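Peptidase M42 (Thaumarchaeota archaeon SCGC AB-539-E09, PDB 5DS0) probably removes amino acids from the N-termini of peptides, as a TET aminopeptidase of family M42 built from twelve subunits with two cobalt ions bound per chain. Local coordinates at residues Glu35-Glu40 with Ala191-Lys196; His202-Tyr207 with Glu345-Leu350; Thr12-Phe17 with Ser163-Ile168; Ile29-Met34 with Gly47-Ile52. One frame throughout, in Å; residues are numbered along the deposited sequence.

In the fold
Interaction 4 is buried and apolar, a helix-on-strand contact where helix 24-34 lies on strand 49-53. Interaction 1 joins it directly: its loop follows the same helix, and the backbones of Asp39 and Glu40 hydrogen-bond to Ile52. It is partly buried, a CH-pi contact between Arg193 and Tyr37 with a long salt bridge at the exposed edge. Interaction 2, also partly buried, uses strand 205-211, the neighbour of strand 49-53 in the mixed sheet, and is dominated by an amide at a helix end; Met195 of helix 179-197 packs against it from interaction 1. Interaction 3 is buried beside another subunit, with the Met14 side chain about 12 Å from a cobalt ion; its helix 2-15 packs on helix 24-34 of interaction 4.

Interaction 1 (Glu35-Glu40 with Ala191-Lys196); sequences EPYADE and AIRRMK
Ile192 is the first residue of helix segment 191-196 to meet the loop, its CG2 branch facing the carbonyl oxygen of Tyr37 while the side chain also packs on Met34. Arg193 meets the ring of Tyr37, the central residue of the contact. With CG anti to the backbone N (chi1 179°), its aliphatic part runs alongside the Tyr37 side chain, and CG sits over the middle of the ring, 3.4 Å from the Tyr37 ring centroid and 8° off the normal, a CH-pi contact. Further out, Arg193 CD is 3.6 Å from Tyr37 CE2. The chain then bends at chi3 and turns the guanidinium plane 66° from the ring plane, which leaves methylenes, and not the flat charged group, against the ring; Glu190 and Asp197 form salt bridges with that group. Pro36 CG lies against the opposite face of Tyr37. Without the ring, with an alanine here, Arg193 CG and CD would probably lose their apolar cover and a gap would open beside Pro36. This loop joins helix 24-34 to strand 40-43, where the backbones of Asp39 and Glu40 both pair with Ile52 of strand 49-53, a classic beta bulge. One turn beyond Ile192, Lys196 reaches across the loop: Lys196 CD is 3.5 Å from Tyr37 O, and its amine makes a long salt bridge with Asp39, NZ to OD1 3.7 Å. The other oxygen of Asp39, OD2, accepts a hydrogen bond from the backbone N of Lys54.

Interaction 2 (His202-Tyr207 with Glu345-Leu350); sequences HPNTVY and ELIKRL
Asn204, just before strand 205-211, reaches the C-terminal end of helix 333-349. Its CB lies 3.8 Å from Leu350 O, and CG, set between the backbone N and the carbonyl carbon (chi1 51°), brings the amide to the helix end. OD1 faces Ile347 CG2 and accepts a hydrogen bond from His202 ND1, which also donates to Asn204 O. At the tip, ND2 donates twice: to Ile347 O at 2.9 Å (154°), in the carbonyl plane on a lone pair, and to Leu350 O at 2.9 Å (175°), this time from above the carbonyl plane. Both acceptors lie close to the plane of the amide. A leucine in its place would probably leave these two carbonyls without their side-chain donor and His202 ND1 with one acceptor fewer. Beside the amide, Ile347 CG2 fills the apolar half of the contact, 3.6 Å from His202 CB and 3.7 Å from Val206 CG2, while the Pro203 ring borders Lys348 O. Two N-H groups thus serve carbonyls at a helix C-terminus, where the helix dipole would probably favour donors; the bonds from ND2 and to OD1 are consistent with this orientation of the amide and would probably hold it.

Interaction 3 (Thr12-Phe17 with Ser163-Ile168); sequences TLMEAF and SPFSVI. With GOL (glycerol), chain V.
At the C-terminal turn of helix 2-15, Met14 and Glu15 meet Ser163-Phe165, the link from barrel strand 158-161 to strand 166-168 of the mixed sheet. The Glu15 chain is extended beyond CG and brings its carboxylate to the backbone: Phe165 N donates to Glu15 OE2, 3.0 Å and nearly straight at 174°, using the anti lone pair of that oxygen. Glu15 OE1 has a long, weak ion pair with Lys11. Beside this bond, Met14 (selenomethionine) lays CG 3.6 Å from Phe165 CD1, and its bend at chi2 carries the selenium away from the link. A glycerol, probably from the crystallisation liquor, spans the two segments with weak bonds, taking one from Ser163 N and giving one to Glu15 O. Arg100 of the second subunit hydrogen-bonds to Ser163 OG and Pro164 O. Met14 and Phe165 both pack on Phe179 of helix 179-197, and Phe165 also touches Ala174 of strand 173-176.

Interaction 4 (Ile29-Met34 with Gly47-Ile52); sequences ICKEYM and GSVTFI
With CG anti to the carbonyl carbon (chi1 -66°), the selenomethionine side chain of Met34 sets CG over the centre of the Phe51 ring, 3.9 Å from the Phe51 centroid, in a CH-pi contact. The bend at chi2 holds the selenium above the same face but farther off, 5.0 Å from the centroid, a Met-aromatic contact. The turn at chi3 (-73°) then brings the terminal methyl back to the root of the aromatic side chain, with Met34 CE 3.5 Å from Phe51 CB. The far end of the ring rests against the helix backbone: Phe51 CZ lies 4.0 Å from Cys30 CB and close to the Cys30 carbonyl, and Lys31 N is near the ring plane at its edge. Two residues earlier on the strand, the aliphatic part of Lys31 crosses Val49 at about a right angle, CE to CG1 3.9 Å. Helix 29-34 and strand 49-52 run nearly parallel, 16° between their directions and 9.6 Å between their axes. The strand is the second arm of the hairpin 40-43/49-53 and pairs on its other side with strand 205-211. Helix 24-34 packs on one face of this sheet, with Met189 of helix 179-197 also against Met34. Lys31 contributes methylenes and Cys30 its CB; the touching side-chain atoms are hydrocarbon, selenium and aromatic ring, and the join rests on shape and dispersion rather than directed polar bonds between the segments.

Interaction 1 (Glu35-Glu40 with Ala191-Lys196)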
loop_
_atom_site.group_PDB
_atom_site.type_symbol
_atom_site.label_atom_id
_atom_site.label_comp_id
_atom_site.label_asym_id
_atom_site.label_seq_id
_atom_site.Cartn_x
_atom_site.Cartn_y
_atom_site.Cartn_z
ATOM N N GLU C 35 23.589 57.238 -10.414
ATOM C CA GLU C 35 24.348 58.417 -9.958
ATOM C C GLU C 35 23.824 59.721 -10.540
ATOM O O GLU C 35 23.584 60.665 -9.802
ATOM C CB GLU C 35 25.853 58.285 -10.242
ATOM C CG GLU C 35 26.669 57.813 -9.032
ATOM C CD GLU C 35 27.976 57.117 -9.414
ATOM O OE1 GLU C 35 28.683 57.614 -10.326
ATOM O OE2 GLU C 35 28.291 56.057 -8.805
ATOM N N PRO C 36 23.615 59.772 -11.862
ATOM C CA PRO C 36 23.139 61.031 -12.438
ATOM C C PRO C 36 21.656 61.337 -12.281
ATOM O O PRO C 36 21.230 62.406 -12.693
ATOM C CB PRO C 36 23.491 60.886 -13.923
ATOM C CG PRO C 36 23.501 59.428 -14.175
ATOM C CD PRO C 36 23.967 58.786 -12.901
ATOM N N TYR C 37 20.868 60.444 -11.688
ATOM C CA TYR C 37 19.400 60.630 -11.656
ATOM C C TYR C 37 18.756 60.763 -10.274
ATOM O O TYR C 37 17.650 61.288 -10.162
ATOM C CB TYR C 37 18.712 59.494 -12.422
ATOM C CG TYR C 37 19.225 59.315 -13.835
ATOM C CD1 TYR C 37 19.040 60.299 -14.795
ATOM C CD2 TYR C 37 19.910 58.161 -14.204
ATOM C CE1 TYR C 37 19.517 60.143 -16.081
ATOM C CE2 TYR C 37 20.385 57.989 -15.493
ATOM C CZ TYR C 37 20.183 58.984 -16.427
ATOM O OH TYR C 37 20.666 58.811 -17.699
ATOM N N ALA C 38 19.405 60.264 -9.230
ATOM C CA ALA C 38 18.827 60.324 -7.897
ATOM C C ALA C 38 19.332 61.550 -7.162
ATOM O O ALA C 38 20.507 61.894 -7.251
ATOM C CB ALA C 38 19.174 59.076 -7.113
ATOM N N ASP C 39 18.445 62.190 -6.409
ATOM C CA ASP C 39 18.807 63.369 -5.636
ATOM C C ASP C 39 19.578 62.982 -4.373
ATOM O O ASP C 39 20.338 63.778 -3.845
ATOM C CB ASP C 39 17.555 64.185 -5.299
ATOM C CG ASP C 39 16.795 64.645 -6.554
ATOM O OD1 ASP C 39 17.448 65.064 -7.536
ATOM O OD2 ASP C 39 15.539 64.585 -6.567
ATOM N N GLU C 40 19.407 61.752 -3.906
ATOM C CA GLU C 40 20.086 61.280 -2.699
ATOM C C GLU C 40 19.995 59.751 -2.652
ATOM O O GLU C 40 19.129 59.157 -3.295
ATOM C CB GLU C 40 19.434 61.903 -1.462
ATOM C CG GLU C 40 20.187 61.707 -0.152
ATOM C CD GLU C 40 19.388 62.168 1.073
ATOM O OE1 GLU C 40 18.597 63.139 0.953
ATOM O OE2 GLU C 40 19.562 61.559 2.161
ATOM N N ALA C 191 11.772 54.330 -14.077
ATOM C CA ALA C 191 10.740 55.303 -13.776
ATOM C C ALA C 191 11.379 56.578 -13.248
ATOM O O ALA C 191 11.095 57.663 -13.733
ATOM C CB ALA C 191 9.761 54.745 -12.761
ATOM N N ILE C 192 12.244 56.445 -12.257
ATOM C CA ILE C 192 12.913 57.597 -11.683
ATOM C C ILE C 192 13.760 58.305 -12.732
ATOM O O ILE C 192 13.762 59.534 -12.799
ATOM C CB ILE C 192 13.765 57.194 -10.464
ATOM C CG1 ILE C 192 12.844 56.875 -9.286
ATOM C CG2 ILE C 192 14.713 58.308 -10.061
ATOM C CD1 ILE C 192 13.500 56.063 -8.194
ATOM N N ARG C 193 14.468 57.543 -13.556
ATOM C CA ARG C 193 15.306 58.147 -14.586
ATOM C C ARG C 193 14.478 58.989 -15.516
ATOM O O ARG C 193 14.811 60.140 -15.772
ATOM C CB ARG C 193 16.040 57.089 -15.401
ATOM C CG ARG C 193 16.908 57.689 -16.501
ATOM C CD ARG C 193 17.637 56.638 -17.313
ATOM N NE ARG C 193 16.754 55.841 -18.161
ATOM C CZ ARG C 193 16.210 56.227 -19.314
ATOM N NH1 ARG C 193 16.429 57.435 -19.808
ATOM N NH2 ARG C 193 15.409 55.377 -19.957
ATOM N N ARG C 194 13.395 58.415 -16.012
ATOM C CA ARG C 194 12.543 59.100 -16.971
ATOM C C ARG C 194 11.875 60.343 -16.426
ATOM O O ARG C 194 11.675 61.315 -17.147
ATOM C CB ARG C 194 11.485 58.154 -17.531
ATOM C CG ARG C 194 12.049 57.496 -18.804
ATOM C CD ARG C 194 11.689 55.989 -19.090
ATOM N NE ARG C 194 10.311 55.877 -19.544
ATOM C CZ ARG C 194 9.751 54.851 -20.193
ATOM N NH1 ARG C 194 8.482 54.989 -20.480
ATOM N NH2 ARG C 194 10.378 53.710 -20.561
HETATM N N MSE C 195 11.530 60.310 -15.149
HETATM C CA MSE C 195 10.901 61.458 -14.509
HETATM C C MSE C 195 11.848 62.624 -14.454
HETATM O O MSE C 195 11.436 63.766 -14.670
HETATM C CB MSE C 195 10.404 61.050 -13.127
HETATM C CG MSE C 195 9.174 60.186 -13.337
HETATM SE SE MSE C 195 8.184 59.887 -11.670
HETATM C CE MSE C 195 6.632 61.050 -12.063
ATOM N N LYS C 196 13.117 62.358 -14.163
ATOM C CA LYS C 196 14.113 63.405 -14.188
ATOM C C LYS C 196 14.387 63.864 -15.618
ATOM O O LYS C 196 14.303 65.055 -15.895
ATOM C CB LYS C 196 15.396 62.971 -13.504
ATOM C CG LYS C 196 16.423 64.090 -13.481
ATOM C CD LYS C 196 17.248 64.098 -12.209
ATOM C CE LYS C 196 18.067 65.377 -12.095
ATOM N NZ LYS C 196 18.919 65.336 -10.878
#

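Interaction 2 (His202-Tyr207 with Glu345-Leu350)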
loop_
_atom_site.group_PDB
_atom_site.type_symbol
_atom_site.label_atom_id
_atom_site.label_comp_id
_atom_site.label_asym_id
_atom_site.label_seq_id
_atom_site.Cartn_x
_atom_site.Cartn_y
_atom_site.Cartn_z
ATOM N N HIS C 202 6.034 65.657 -9.667
ATOM C CA HIS C 202 5.284 64.746 -8.821
ATOM C C HIS C 202 5.124 65.311 -7.420
ATOM O O HIS C 202 6.102 65.665 -6.773
ATOM C CB HIS C 202 5.965 63.372 -8.769
ATOM C CG HIS C 202 7.425 63.426 -8.460
ATOM N ND1 HIS C 202 7.910 63.424 -7.170
ATOM C CD2 HIS C 202 8.506 63.482 -9.270
ATOM C CE1 HIS C 202 9.229 63.488 -7.198
ATOM N NE2 HIS C 202 9.618 63.519 -8.461
ATOM N N PRO C 203 3.882 65.374 -6.924
ATOM C CA PRO C 203 3.557 66.048 -5.655
ATOM C C PRO C 203 3.926 65.222 -4.418
ATOM O O PRO C 203 3.088 65.012 -3.528
ATOM C CB PRO C 203 2.039 66.219 -5.747
ATOM C CG PRO C 203 1.601 65.028 -6.520
ATOM C CD PRO C 203 2.691 64.755 -7.525
ATOM N N ASN C 204 5.180 64.783 -4.359
ATOM C CA ASN C 204 5.598 63.797 -3.382
ATOM C C ASN C 204 7.078 63.506 -3.499
ATOM O O ASN C 204 7.737 63.920 -4.452
ATOM C CB ASN C 204 4.820 62.488 -3.588
ATOM C CG ASN C 204 4.867 61.996 -5.034
ATOM O OD1 ASN C 204 5.929 61.960 -5.649
ATOM N ND2 ASN C 204 3.708 61.620 -5.578
ATOM N N THR C 205 7.590 62.766 -2.523
ATOM C CA THR C 205 8.970 62.293 -2.544
ATOM C C THR C 205 8.943 60.792 -2.804
ATOM O O THR C 205 8.201 60.054 -2.163
ATOM C CB THR C 205 9.694 62.620 -1.222
ATOM O OG1 THR C 205 9.783 64.046 -1.071
ATOM C CG2 THR C 205 11.087 62.037 -1.210
ATOM N N VAL C 206 9.760 60.359 -3.756
ATOM C CA VAL C 206 9.774 58.980 -4.201
ATOM C C VAL C 206 11.022 58.274 -3.702
ATOM O O VAL C 206 12.127 58.706 -3.984
ATOM C CB VAL C 206 9.724 58.914 -5.736
ATOM C CG1 VAL C 206 9.932 57.492 -6.229
ATOM C CG2 VAL C 206 8.395 59.449 -6.242
ATOM N N TYR C 207 10.832 57.168 -2.993
ATOM C CA TYR C 207 11.934 56.342 -2.540
ATOM C C TYR C 207 11.933 55.059 -3.375
ATOM O O TYR C 207 11.088 54.196 -3.197
ATOM C CB TYR C 207 11.786 56.001 -1.061
ATOM C CG TYR C 207 11.921 57.183 -0.125
ATOM C CD1 TYR C 207 10.939 58.171 -0.060
ATOM C CD2 TYR C 207 13.028 57.302 0.728
ATOM C CE1 TYR C 207 11.057 59.249 0.814
ATOM C CE2 TYR C 207 13.160 58.378 1.595
ATOM C CZ TYR C 207 12.172 59.348 1.636
ATOM O OH TYR C 207 12.292 60.409 2.508
ATOM N N GLU C 345 2.497 57.269 -14.078
ATOM C CA GLU C 345 1.166 57.857 -13.970
ATOM C C GLU C 345 0.673 57.854 -12.534
ATOM O O GLU C 345 0.007 58.784 -12.101
ATOM C CB GLU C 345 0.159 57.110 -14.845
ATOM C CG GLU C 345 0.425 57.160 -16.339
ATOM C CD GLU C 345 0.744 58.552 -16.838
ATOM O OE1 GLU C 345 -0.122 59.452 -16.736
ATOM O OE2 GLU C 345 1.851 58.735 -17.368
ATOM N N LEU C 346 0.961 56.791 -11.803
ATOM C CA LEU C 346 0.531 56.696 -10.410
ATOM C C LEU C 346 1.220 57.762 -9.587
ATOM O O LEU C 346 0.567 58.516 -8.869
ATOM C CB LEU C 346 0.858 55.329 -9.827
ATOM C CG LEU C 346 0.111 54.153 -10.444
ATOM C CD1 LEU C 346 0.692 52.861 -9.911
ATOM C CD2 LEU C 346 -1.372 54.220 -10.146
ATOM N N ILE C 347 2.533 57.834 -9.715
ATOM C CA ILE C 347 3.316 58.795 -8.958
ATOM C C ILE C 347 2.886 60.240 -9.239
ATOM O O ILE C 347 2.838 61.058 -8.328
ATOM C CB ILE C 347 4.820 58.595 -9.244
ATOM C CG1 ILE C 347 5.286 57.290 -8.615
ATOM C CG2 ILE C 347 5.659 59.744 -8.700
ATOM C CD1 ILE C 347 6.573 56.777 -9.195
ATOM N N LYS C 348 2.606 60.553 -10.501
ATOM C CA LYS C 348 2.093 61.868 -10.863
ATOM C C LYS C 348 0.882 62.267 -10.033
ATOM O O LYS C 348 0.774 63.419 -9.625
ATOM C CB LYS C 348 1.729 61.919 -12.345
ATOM C CG LYS C 348 2.919 62.203 -13.255
ATOM C CD LYS C 348 2.646 62.024 -14.749
ATOM C CE LYS C 348 1.738 63.099 -15.290
ATOM N NZ LYS C 348 1.118 62.640 -16.561
ATOM N N ARG C 349 -0.001 61.308 -9.749
ATOM C CA ARG C 349 -1.289 61.588 -9.111
ATOM C C ARG C 349 -1.364 61.315 -7.606
ATOM O O ARG C 349 -2.397 61.562 -6.976
ATOM C CB ARG C 349 -2.381 60.789 -9.806
ATOM C CG ARG C 349 -2.679 61.243 -11.221
ATOM C CD ARG C 349 -3.530 60.203 -11.948
ATOM N NE ARG C 349 -3.807 60.566 -13.334
ATOM C CZ ARG C 349 -2.915 60.546 -14.326
ATOM N NH1 ARG C 349 -1.648 60.179 -14.117
ATOM N NH2 ARG C 349 -3.291 60.912 -15.545
ATOM N N LEU C 350 -0.288 60.810 -7.019
ATOM C CA LEU C 350 -0.304 60.469 -5.586
ATOM C C LEU C 350 0.080 61.666 -4.718
ATOM O O LEU C 350 1.178 61.718 -4.170
ATOM C CB LEU C 350 0.613 59.269 -5.293
ATOM C CG LEU C 350 0.097 57.886 -5.703
ATOM C CD1 LEU C 350 1.215 56.865 -5.627
ATOM C CD2 LEU C 350 -1.069 57.434 -4.835
#

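Interaction 3 (Thr12-Phe17 with Ser163-Ile168)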
loop_
_atom_site.group_PDB
_atom_site.type_symbol
_atom_site.label_atom_id
_atom_site.label_comp_id
_atom_site.label_asym_id
_atom_site.label_seq_id
_atom_site.Cartn_x
_atom_site.Cartn_y
_atom_site.Cartn_z
ATOM N N THR C 12 23.075 43.514 -17.800
ATOM C CA THR C 12 24.047 43.491 -16.734
ATOM C C THR C 12 23.448 43.025 -15.418
ATOM O O THR C 12 24.081 42.264 -14.681
ATOM C CB THR C 12 24.667 44.881 -16.583
ATOM O OG1 THR C 12 25.332 45.191 -17.803
ATOM C CG2 THR C 12 25.679 44.926 -15.464
ATOM N N LEU C 13 22.243 43.495 -15.127
ATOM C CA LEU C 13 21.498 43.050 -13.951
ATOM C C LEU C 13 21.212 41.553 -13.950
ATOM O O LEU C 13 21.533 40.862 -12.993
ATOM C CB LEU C 13 20.148 43.768 -13.859
ATOM C CG LEU C 13 20.146 45.229 -13.425
ATOM C CD1 LEU C 13 18.745 45.796 -13.602
ATOM C CD2 LEU C 13 20.601 45.357 -11.992
HETATM N N MSE C 14 20.601 41.062 -15.019
HETATM C CA MSE C 14 20.232 39.654 -15.094
HETATM C C MSE C 14 21.446 38.756 -15.117
HETATM O O MSE C 14 21.333 37.573 -14.794
HETATM C CB MSE C 14 19.401 39.342 -16.337
HETATM C CG MSE C 14 18.106 40.136 -16.494
HETATM SE SE MSE C 14 17.171 40.517 -14.800
HETATM C CE MSE C 14 16.492 42.302 -15.263
ATOM N N GLU C 15 22.602 39.280 -15.531
ATOM C CA GLU C 15 23.817 38.474 -15.583
ATOM C C GLU C 15 24.696 38.618 -14.343
ATOM O O GLU C 15 25.610 37.840 -14.146
ATOM C CB GLU C 15 24.616 38.793 -16.844
ATOM C CG GLU C 15 24.008 38.194 -18.110
ATOM C CD GLU C 15 24.895 38.360 -19.331
ATOM O OE1 GLU C 15 25.878 39.137 -19.243
ATOM O OE2 GLU C 15 24.609 37.722 -20.377
ATOM N N ALA C 16 24.399 39.602 -13.502
ATOM C CA ALA C 16 25.162 39.847 -12.275
ATOM C C ALA C 16 25.037 38.735 -11.271
ATOM O O ALA C 16 24.038 38.013 -11.230
ATOM C CB ALA C 16 24.715 41.148 -11.631
ATOM N N PHE C 17 26.047 38.634 -10.425
ATOM C CA PHE C 17 26.059 37.691 -9.315
ATOM C C PHE C 17 25.418 38.333 -8.085
ATOM O O PHE C 17 25.955 39.318 -7.566
ATOM C CB PHE C 17 27.510 37.319 -9.014
ATOM C CG PHE C 17 27.670 36.220 -8.013
ATOM C CD1 PHE C 17 27.538 36.472 -6.653
ATOM C CD2 PHE C 17 27.998 34.942 -8.419
ATOM C CE1 PHE C 17 27.703 35.470 -5.725
ATOM C CE2 PHE C 17 28.161 33.928 -7.497
ATOM C CZ PHE C 17 28.009 34.193 -6.144
ATOM N N SER C 163 23.501 31.619 -16.382
ATOM C CA SER C 163 22.403 31.845 -17.328
ATOM C C SER C 163 22.521 33.161 -18.078
ATOM O O SER C 163 22.184 34.216 -17.551
ATOM C CB SER C 163 21.081 31.821 -16.573
ATOM O OG SER C 163 19.990 31.827 -17.471
ATOM N N PRO C 164 23.002 33.115 -19.316
ATOM C CA PRO C 164 23.204 34.348 -20.077
ATOM C C PRO C 164 21.907 35.020 -20.451
ATOM O O PRO C 164 20.880 34.365 -20.632
ATOM C CB PRO C 164 23.901 33.885 -21.350
ATOM C CG PRO C 164 24.374 32.506 -21.083
ATOM C CD PRO C 164 23.460 31.929 -20.053
ATOM N N PHE C 165 21.980 36.326 -20.621
ATOM C CA PHE C 165 20.838 37.106 -21.021
ATOM C C PHE C 165 20.801 37.290 -22.539
ATOM O O PHE C 165 21.820 37.618 -23.165
ATOM C CB PHE C 165 20.903 38.469 -20.356
ATOM C CG PHE C 165 19.756 39.363 -20.715
ATOM C CD1 PHE C 165 18.584 39.329 -19.977
ATOM C CD2 PHE C 165 19.847 40.231 -21.793
ATOM C CE1 PHE C 165 17.530 40.160 -20.301
ATOM C CE2 PHE C 165 18.795 41.055 -22.132
ATOM C CZ PHE C 165 17.638 41.025 -21.384
ATOM N N SER C 166 19.626 37.089 -23.122
ATOM C CA SER C 166 19.403 37.429 -24.515
ATOM C C SER C 166 17.965 37.820 -24.728
ATOM O O SER C 166 17.144 37.739 -23.814
ATOM C CB SER C 166 19.777 36.266 -25.415
ATOM O OG SER C 166 18.782 35.271 -25.388
ATOM N N VAL C 167 17.675 38.273 -25.937
ATOM C CA VAL C 167 16.312 38.596 -26.333
ATOM C C VAL C 167 15.926 37.711 -27.502
ATOM O O VAL C 167 16.713 37.516 -28.427
ATOM C CB VAL C 167 16.173 40.062 -26.749
ATOM C CG1 VAL C 167 14.734 40.367 -27.136
ATOM C CG2 VAL C 167 16.608 40.978 -25.620
ATOM N N ILE C 168 14.706 37.188 -27.469
ATOM C CA ILE C 168 14.201 36.315 -28.536
ATOM C C ILE C 168 12.870 36.840 -29.084
ATOM O O ILE C 168 12.409 37.915 -28.699
ATOM C CB ILE C 168 14.071 34.860 -28.040
ATOM C CG1 ILE C 168 13.169 34.783 -26.813
ATOM C CG2 ILE C 168 15.447 34.302 -27.724
ATOM C CD1 ILE C 168 12.777 33.373 -26.439
HETATM C C1 GOL V . 27.633 34.814 -18.400
HETATM O O1 GOL V . 27.743 35.835 -19.404
HETATM C C2 GOL V . 26.680 35.279 -17.297
HETATM O O2 GOL V . 27.449 35.870 -16.243
HETATM C C3 GOL V . 25.840 34.089 -16.827
HETATM O O3 GOL V . 25.197 34.268 -15.556
#

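Interaction 4 (Ile29-Met34 with Gly47-Ile52)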
loop_
_atom_site.group_PDB
_atom_site.type_symbol
_atom_site.label_atom_id
_atom_site.label_comp_id
_atom_site.label_asym_id
_atom_site.label_seq_id
_atom_site.Cartn_x
_atom_site.Cartn_y
_atom_site.Cartn_z
ATOM N N ILE C 29 25.854 47.977 -9.268
ATOM C CA ILE C 29 25.413 48.266 -10.632
ATOM C C ILE C 29 24.267 49.263 -10.638
ATOM O O ILE C 29 24.201 50.145 -11.500
ATOM C CB ILE C 29 24.975 46.971 -11.352
ATOM C CG1 ILE C 29 26.212 46.142 -11.718
ATOM C CG2 ILE C 29 24.170 47.278 -12.601
ATOM C CD1 ILE C 29 25.955 44.658 -11.762
ATOM N N CYS C 30 23.369 49.108 -9.670
ATOM C CA CYS C 30 22.240 50.009 -9.508
ATOM C C CYS C 30 22.705 51.406 -9.118
ATOM O O CYS C 30 22.238 52.382 -9.685
ATOM C CB CYS C 30 21.257 49.465 -8.462
ATOM S SG CYS C 30 20.402 47.947 -8.961
ATOM N N LYS C 31 23.619 51.503 -8.160
ATOM C CA LYS C 31 24.130 52.812 -7.740
ATOM C C LYS C 31 24.777 53.549 -8.881
ATOM O O LYS C 31 24.584 54.751 -9.027
ATOM C CB LYS C 31 25.151 52.683 -6.612
ATOM C CG LYS C 31 24.516 52.384 -5.274
ATOM C CD LYS C 31 25.544 52.434 -4.147
ATOM C CE LYS C 31 26.014 51.037 -3.799
ATOM N NZ LYS C 31 27.153 51.031 -2.847
ATOM N N GLU C 32 25.555 52.830 -9.681
ATOM C CA GLU C 32 26.277 53.447 -10.782
ATOM C C GLU C 32 25.321 53.996 -11.848
ATOM O O GLU C 32 25.472 55.133 -12.294
ATOM C CB GLU C 32 27.252 52.465 -11.411
ATOM C CG GLU C 32 28.238 53.149 -12.341
ATOM C CD GLU C 32 29.270 52.199 -12.919
ATOM O OE1 GLU C 32 29.115 50.963 -12.751
ATOM O OE2 GLU C 32 30.247 52.688 -13.532
ATOM N N TYR C 33 24.334 53.201 -12.239
ATOM C CA TYR C 33 23.364 53.638 -13.218
ATOM C C TYR C 33 22.589 54.858 -12.746
ATOM O O TYR C 33 22.229 55.717 -13.558
ATOM C CB TYR C 33 22.381 52.522 -13.491
ATOM C CG TYR C 33 21.413 52.796 -14.608
ATOM C CD1 TYR C 33 21.756 52.531 -15.915
ATOM C CD2 TYR C 33 20.138 53.278 -14.347
ATOM C CE1 TYR C 33 20.872 52.756 -16.936
ATOM C CE2 TYR C 33 19.232 53.503 -15.367
ATOM C CZ TYR C 33 19.607 53.241 -16.660
ATOM O OH TYR C 33 18.719 53.444 -17.690
HETATM N N MSE C 34 22.350 54.941 -11.436
HETATM C CA MSE C 34 21.520 56.001 -10.870
HETATM C C MSE C 34 22.254 57.228 -10.386
HETATM O O MSE C 34 21.597 58.185 -9.983
HETATM C CB MSE C 34 20.718 55.440 -9.704
HETATM C CG MSE C 34 19.713 54.402 -10.182
HETATM SE SE MSE C 34 18.141 55.248 -11.036
HETATM C CE MSE C 34 17.330 55.926 -9.383
ATOM N N GLY C 47 22.041 45.832 3.334
ATOM C CA GLY C 47 22.556 45.978 1.979
ATOM C C GLY C 47 21.577 46.540 0.959
ATOM O O GLY C 47 21.927 46.659 -0.208
ATOM N N SER C 48 20.350 46.871 1.371
ATOM C CA SER C 48 19.384 47.514 0.469
ATOM C C SER C 48 19.835 48.924 0.178
ATOM O O SER C 48 20.158 49.667 1.101
ATOM C CB SER C 48 17.985 47.600 1.081
ATOM O OG SER C 48 17.555 46.366 1.624
ATOM N N VAL C 49 19.882 49.286 -1.098
ATOM C CA VAL C 49 20.098 50.684 -1.464
ATOM C C VAL C 49 18.778 51.282 -1.995
ATOM O O VAL C 49 18.001 50.624 -2.687
ATOM C CB VAL C 49 21.280 50.949 -2.448
ATOM C CG1 VAL C 49 22.572 50.152 -2.186
ATOM C CG2 VAL C 49 20.838 50.632 -3.837
ATOM N N THR C 50 18.563 52.546 -1.661
ATOM C CA THR C 50 17.334 53.243 -1.934
ATOM C C THR C 50 17.654 54.617 -2.541
ATOM O O THR C 50 18.449 55.371 -2.003
ATOM C CB THR C 50 16.521 53.424 -0.628
ATOM O OG1 THR C 50 16.366 52.160 0.046
ATOM C CG2 THR C 50 15.147 54.029 -0.910
ATOM N N PHE C 51 16.990 54.937 -3.643
ATOM C CA PHE C 51 17.233 56.152 -4.392
ATOM C C PHE C 51 16.074 57.098 -4.225
ATOM O O PHE C 51 14.927 56.723 -4.468
ATOM C CB PHE C 51 17.377 55.812 -5.867
ATOM C CG PHE C 51 18.411 54.772 -6.132
ATOM C CD1 PHE C 51 19.755 55.103 -6.072
ATOM C CD2 PHE C 51 18.056 53.466 -6.409
ATOM C CE1 PHE C 51 20.729 54.147 -6.301
ATOM C CE2 PHE C 51 19.020 52.509 -6.648
ATOM C CZ PHE C 51 20.359 52.847 -6.597
ATOM N N ILE C 52 16.376 58.332 -3.838
ATOM C CA ILE C 52 15.348 59.328 -3.552
ATOM C C ILE C 52 15.252 60.356 -4.663
ATOM O O ILE C 52 16.253 60.947 -5.072
ATOM C CB ILE C 52 15.626 60.045 -2.227
ATOM C CG1 ILE C 52 15.796 59.013 -1.106
ATOM C CG2 ILE C 52 14.496 61.005 -1.893
ATOM C CD1 ILE C 52 16.280 59.584 0.213
#